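Local coordinates for D-mannose isomerase (Marinomonas mediterranea, PDB 5X32), which catalyses the reversible isomerization of D-mannose to D-fructose and, less efficiently, of D-lyxose to D-xylulose, at residues F58-A63 and V118-S123; H76-G81 and L126-S131. One frame throughout, in Å; residues are numbered along the deposited sequence.

Contact 1 (F58-A63 and V118-S123); sequences FIFNFA and VILAYS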
loop_
_atom_site.group_PDB
_atom_site.type_symbol
_atom_site.label_atom_id
_atom_site.label_comp_id
_atom_site.label_asym_id
_atom_site.label_seq_id
_atom_site.Cartn_x
_atom_site.Cartn_y
_atom_site.Cartn_z
ATOM N N PHE A 58 -2.922 -3.270 9.913
ATOM C CA PHE A 58 -4.125 -3.208 10.756
ATOM C C PHE A 58 -4.081 -1.970 11.645
ATOM O O PHE A 58 -5.114 -1.342 11.920
ATOM C CB PHE A 58 -4.266 -4.466 11.616
ATOM C CG PHE A 58 -5.071 -5.556 10.961
ATOM C CD1 PHE A 58 -6.398 -5.346 10.624
ATOM C CD2 PHE A 58 -4.503 -6.780 10.673
ATOM C CE1 PHE A 58 -7.143 -6.335 10.025
ATOM C CE2 PHE A 58 -5.250 -7.777 10.079
ATOM C CZ PHE A 58 -6.569 -7.553 9.754
ATOM N N ILE A 59 -2.870 -1.581 12.025
ATOM C CA ILE A 59 -2.691 -0.359 12.783
ATOM C C ILE A 59 -3.156 0.798 11.931
ATOM O O ILE A 59 -3.948 1.627 12.396
ATOM C CB ILE A 59 -1.233 -0.163 13.217
ATOM C CG1 ILE A 59 -0.928 -1.120 14.379
ATOM C CG2 ILE A 59 -0.988 1.283 13.648
ATOM C CD1 ILE A 59 0.524 -1.229 14.727
ATOM N N PHE A 60 -2.729 0.820 10.671
ATOM C CA PHE A 60 -3.249 1.818 9.742
ATOM C C PHE A 60 -4.790 1.814 9.677
ATOM O O PHE A 60 -5.423 2.874 9.747
ATOM C CB PHE A 60 -2.670 1.584 8.340
ATOM C CG PHE A 60 -3.226 2.503 7.305
ATOM C CD1 PHE A 60 -4.386 2.187 6.624
ATOM C CD2 PHE A 60 -2.608 3.712 7.040
ATOM C CE1 PHE A 60 -4.900 3.058 5.685
ATOM C CE2 PHE A 60 -3.120 4.578 6.101
ATOM C CZ PHE A 60 -4.259 4.252 5.423
ATOM N N ASN A 61 -5.381 0.624 9.553
ATOM C CA ASN A 61 -6.833 0.489 9.510
ATOM C C ASN A 61 -7.502 1.214 10.653
ATOM O O ASN A 61 -8.263 2.167 10.457
ATOM C CB ASN A 61 -7.262 -0.975 9.605
ATOM C CG ASN A 61 -7.128 -1.729 8.310
ATOM O OD1 ASN A 61 -6.358 -1.351 7.411
ATOM N ND2 ASN A 61 -7.885 -2.829 8.203
ATOM N N PHE A 62 -7.180 0.777 11.866
ATOM C CA PHE A 62 -7.943 1.230 13.025
ATOM C C PHE A 62 -7.633 2.683 13.330
ATOM O O PHE A 62 -8.519 3.435 13.741
ATOM C CB PHE A 62 -7.664 0.341 14.231
ATOM C CG PHE A 62 -8.257 -1.030 14.101
ATOM C CD1 PHE A 62 -9.630 -1.202 14.087
ATOM C CD2 PHE A 62 -7.444 -2.142 13.981
ATOM C CE1 PHE A 62 -10.189 -2.459 13.966
ATOM C CE2 PHE A 62 -7.986 -3.395 13.847
ATOM C CZ PHE A 62 -9.367 -3.559 13.848
ATOM N N ALA A 63 -6.393 3.095 13.088
ATOM C CA ALA A 63 -6.042 4.493 13.298
ATOM C C ALA A 63 -6.831 5.401 12.360
ATOM O O ALA A 63 -7.493 6.336 12.807
ATOM C CB ALA A 63 -4.562 4.702 13.124
ATOM N N VAL A 118 6.404 -0.088 9.099
ATOM C CA VAL A 118 6.599 0.203 10.512
ATOM C C VAL A 118 6.520 1.723 10.730
ATOM O O VAL A 118 5.812 2.198 11.637
ATOM C CB VAL A 118 7.949 -0.349 11.030
ATOM C CG1 VAL A 118 8.282 0.231 12.412
ATOM C CG2 VAL A 118 7.889 -1.861 11.133
ATOM N N ILE A 119 7.199 2.482 9.867
ATOM C CA ILE A 119 7.111 3.942 9.892
ATOM C C ILE A 119 5.681 4.435 9.648
ATOM O O ILE A 119 5.198 5.326 10.348
ATOM C CB ILE A 119 8.059 4.574 8.848
ATOM C CG1 ILE A 119 9.500 4.504 9.349
ATOM C CG2 ILE A 119 7.693 6.028 8.575
ATOM C CD1 ILE A 119 10.513 4.976 8.359
ATOM N N LEU A 120 4.990 3.828 8.687
ATOM C CA LEU A 120 3.604 4.195 8.410
ATOM C C LEU A 120 2.728 4.021 9.647
ATOM O O LEU A 120 1.962 4.932 10.038
ATOM C CB LEU A 120 3.053 3.356 7.255
ATOM C CG LEU A 120 1.631 3.719 6.835
ATOM C CD1 LEU A 120 1.596 5.056 6.109
ATOM C CD2 LEU A 120 0.994 2.600 6.017
ATOM N N ALA A 121 2.868 2.856 10.279
ATOM C CA ALA A 121 2.119 2.555 11.496
ATOM C C ALA A 121 2.455 3.553 12.613
ATOM O O ALA A 121 1.551 4.042 13.293
ATOM C CB ALA A 121 2.388 1.127 11.961
ATOM N N TYR A 122 3.735 3.886 12.791
ATOM C CA TYR A 122 4.085 4.865 13.833
ATOM C C TYR A 122 3.507 6.244 13.534
ATOM O O TYR A 122 3.044 6.904 14.469
ATOM C CB TYR A 122 5.610 4.962 14.044
ATOM C CG TYR A 122 6.170 3.743 14.752
ATOM C CD1 TYR A 122 5.347 2.953 15.536
ATOM C CD2 TYR A 122 7.497 3.356 14.593
ATOM C CE1 TYR A 122 5.827 1.831 16.170
ATOM C CE2 TYR A 122 7.991 2.230 15.226
ATOM C CZ TYR A 122 7.147 1.470 16.018
ATOM O OH TYR A 122 7.600 0.337 16.657
ATOM N N SER A 123 3.495 6.661 12.257
ATOM C CA SER A 123 2.841 7.918 11.892
ATOM C C SER A 123 1.417 7.895 12.402
ATOM O O SER A 123 0.991 8.786 13.134
ATOM C CB SER A 123 2.816 8.146 10.378
ATOM O OG SER A 123 4.113 8.213 9.826
#

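Contact 2 (H76-G81 and L126-S131); sequences HAAVHG and LQIGLS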
loop_
_atom_site.group_PDB
_atom_site.type_symbol
_atom_site.label_atom_id
_atom_site.label_comp_id
_atom_site.label_asym_id
_atom_site.label_seq_id
_atom_site.Cartn_x
_atom_site.Cartn_y
_atom_site.Cartn_z
ATOM N N HIS A 76 -8.698 2.118 20.481
ATOM C CA HIS A 76 -8.237 1.025 21.332
ATOM C C HIS A 76 -7.614 -0.110 20.527
ATOM O O HIS A 76 -6.565 -0.634 20.893
ATOM C CB HIS A 76 -9.374 0.455 22.176
ATOM C CG HIS A 76 -9.888 1.398 23.217
ATOM N ND1 HIS A 76 -11.065 1.176 23.906
ATOM C CD2 HIS A 76 -9.376 2.554 23.706
ATOM C CE1 HIS A 76 -11.260 2.160 24.764
ATOM N NE2 HIS A 76 -10.251 3.011 24.662
ATOM N N ALA A 77 -8.217 -0.442 19.391
ATOM C CA ALA A 77 -7.680 -1.513 18.557
ATOM C C ALA A 77 -6.348 -1.099 17.935
ATOM O O ALA A 77 -5.439 -1.931 17.789
ATOM C CB ALA A 77 -8.678 -1.910 17.486
ATOM N N ALA A 78 -6.221 0.177 17.577
ATOM C CA ALA A 78 -4.964 0.666 17.003
ATOM C C ALA A 78 -3.847 0.586 18.034
ATOM O O ALA A 78 -2.722 0.191 17.717
ATOM C CB ALA A 78 -5.108 2.101 16.486
ATOM N N VAL A 79 -4.162 0.977 19.269
ATOM C CA VAL A 79 -3.190 0.909 20.360
ATOM C C VAL A 79 -2.831 -0.539 20.717
ATOM O O VAL A 79 -1.660 -0.865 20.942
ATOM C CB VAL A 79 -3.709 1.657 21.600
ATOM C CG1 VAL A 79 -3.069 1.121 22.873
ATOM C CG2 VAL A 79 -3.454 3.153 21.434
ATOM N N HIS A 80 -3.833 -1.401 20.775
ATOM C CA HIS A 80 -3.583 -2.820 20.942
ATOM C C HIS A 80 -2.565 -3.290 19.883
ATOM O O HIS A 80 -1.572 -3.980 20.192
ATOM C CB HIS A 80 -4.904 -3.581 20.847
ATOM C CG HIS A 80 -4.763 -5.064 20.944
ATOM N ND1 HIS A 80 -5.667 -5.934 20.369
ATOM C CD2 HIS A 80 -3.822 -5.837 21.534
ATOM C CE1 HIS A 80 -5.292 -7.178 20.602
ATOM N NE2 HIS A 80 -4.178 -7.148 21.309
ATOM N N GLY A 81 -2.774 -2.834 18.649
ATOM C CA GLY A 81 -1.881 -3.165 17.558
ATOM C C GLY A 81 -0.476 -2.660 17.766
ATOM O O GLY A 81 0.482 -3.405 17.567
ATOM N N LEU A 126 1.125 8.304 16.075
ATOM C CA LEU A 126 1.317 9.697 16.430
ATOM C C LEU A 126 0.058 10.522 16.215
ATOM O O LEU A 126 -0.352 11.251 17.123
ATOM C CB LEU A 126 2.467 10.311 15.632
ATOM C CG LEU A 126 2.754 11.766 16.000
ATOM C CD1 LEU A 126 3.294 11.827 17.391
ATOM C CD2 LEU A 126 3.708 12.417 15.028
ATOM N N GLN A 127 -0.568 10.391 15.042
ATOM C CA GLN A 127 -1.694 11.262 14.737
ATOM C C GLN A 127 -2.867 10.933 15.630
ATOM O O GLN A 127 -3.748 11.769 15.756
ATOM C CB GLN A 127 -2.180 11.170 13.293
ATOM C CG GLN A 127 -1.202 10.596 12.331
ATOM C CD GLN A 127 -1.483 11.009 10.893
ATOM O OE1 GLN A 127 -1.273 12.163 10.488
ATOM N NE2 GLN A 127 -2.182 10.131 10.187
ATOM N N ILE A 128 -2.945 9.714 16.180
ATOM C CA ILE A 128 -4.017 9.459 17.163
ATOM C C ILE A 128 -3.581 9.754 18.629
ATOM O O ILE A 128 -4.299 9.444 19.596
ATOM C CB ILE A 128 -4.575 8.002 17.102
ATOM C CG1 ILE A 128 -3.496 6.938 17.318
ATOM C CG2 ILE A 128 -5.273 7.746 15.792
ATOM C CD1 ILE A 128 -4.063 5.513 17.447
ATOM N N GLY A 129 -2.410 10.363 18.781
ATOM C CA GLY A 129 -2.006 10.962 20.038
ATOM C C GLY A 129 -0.949 10.258 20.871
ATOM O O GLY A 129 -0.656 10.680 21.995
ATOM N N LEU A 130 -0.315 9.232 20.320
ATOM C CA LEU A 130 0.793 8.634 21.039
ATOM C C LEU A 130 1.976 9.527 20.748
ATOM O O LEU A 130 2.651 9.362 19.725
ATOM C CB LEU A 130 1.063 7.197 20.597
ATOM C CG LEU A 130 0.293 6.073 21.301
ATOM C CD1 LEU A 130 -1.200 6.204 21.047
ATOM C CD2 LEU A 130 0.798 4.691 20.882
ATOM N N SER A 131 2.203 10.483 21.651
ATOM C CA SER A 131 3.209 11.537 21.493
ATOM C C SER A 131 4.566 10.942 21.171
ATOM O O SER A 131 5.377 11.535 20.459
ATOM C CB SER A 131 3.289 12.385 22.759
ATOM O OG SER A 131 2.014 12.514 23.361
#

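Contact 1 (F58-A63 and V118-S123)
Ile59 overlaps the methyl of Ala121 with its branched carbon and both of its arms. Its CB points toward the 118-123 helix. The CG2 methyl lies 3.8 Å from Ala121 CB, and at the same distance from the carbonyl O of that residue. CG2 stands anti to the backbone N of Ile59, with CG1 beside that N (chi1 -75°). CD1, at the end of the other arm, reaches Ala121 CB at 4.1 Å. The alanine methyl therefore sits against the isoleucine between its two arms. The small side chain lets the backbones come close: the CA atoms of Phe60 and Ala121 are 5.7 Å apart.

Beside this pair, Leu120 CD2 meets Phe60 CD2 at 3.9 Å, set obliquely to the ring. With the leucine CG anti to the backbone N (chi1 -177°), CD2 is the branch that reaches across. Tyr379 meets the same phenyl ring edge-to-face. No hydrogen bond joins the two segments; the side-chain contacts are between carbons, and the contact is buried.

Phe60 lies about 8 Å, side chain to side chain, from His380, a proton donor/acceptor by similarity. Helices 52-69 and 112-127 alternate with helix 72-89 along the chain, and they are neighbours in the inner ring of the (alpha/alpha)6 barrel, the fold of the N-acylglucosamine 2-epimerase family.

Contact 2 (H76-G81 and L126-S131)
Ala78 and Ile128 meet through one methyl each. Ala78 CB lies 3.7 Å from Ile128 CD1, the far end of the longer isoleucine arm. Both side chains leave their backbones toward the opposing segment. In Ile128, CG1 stands between the backbone N and the carbonyl carbon (chi1 58°), a less common choice for isoleucine. The helix has just ended at Ile128, where this rotamer is probably easier to adopt than within it. From CG1 the arm runs on extended (chi2 172°), and this carries CD1 across to the alanine. Tyr66 of helix 52-69 also touches Ile128.

The second pair is Val79 and Leu130. Val79 CG2 meets Leu130 CD1 at 3.8 Å, and the two side chains pass at a slant. Of the two valine methyls, CG2 is the one beside the backbone N, while CG1 is anti to it. The leucine CG also lies beside its own backbone N, and CD1 is the branch that touches. Trp136 of helix 133-147 packs on Leu130 as well.

A Schellman motif ends helix 112-127. Gly129, with positive phi, is its C-prime residue. Its N bonds to Leu126 O at 2.8 Å, and Leu130 N bonds to Ala125 O. The chain turns out of the helix here, and the CB atoms of Ile128 and Leu130 both point toward helix 72-89.

No hydrogen bond or salt bridge crosses between the segments. Methyl groups alone make the cross-contacts, which implies that the association of these two segments rests on shape and burial of apolar surface rather than on directed bonds.

The centres of contacts 1 and 2 are 8 Å apart, on the same side of the chain's centre. Both use helix 112-127: contact 1 its interior, contact 2 its C-terminal end and the turn after it. Their other partners, helices 52-69 and 72-89, are consecutive in the chain. The segments alternate in the order 58-63, 76-81, 118-123, 126-131. The contacts also touch directly, with Phe62 CG 3.5 Å from Ala77 CB and Ile59 CD1 3.5 Å from Gly81 C. Contact 1 thus joins two inner-ring helices of the barrel, and contact 2 joins the end of one of them to the outer helix 72-89. Contact 2 is the less buried.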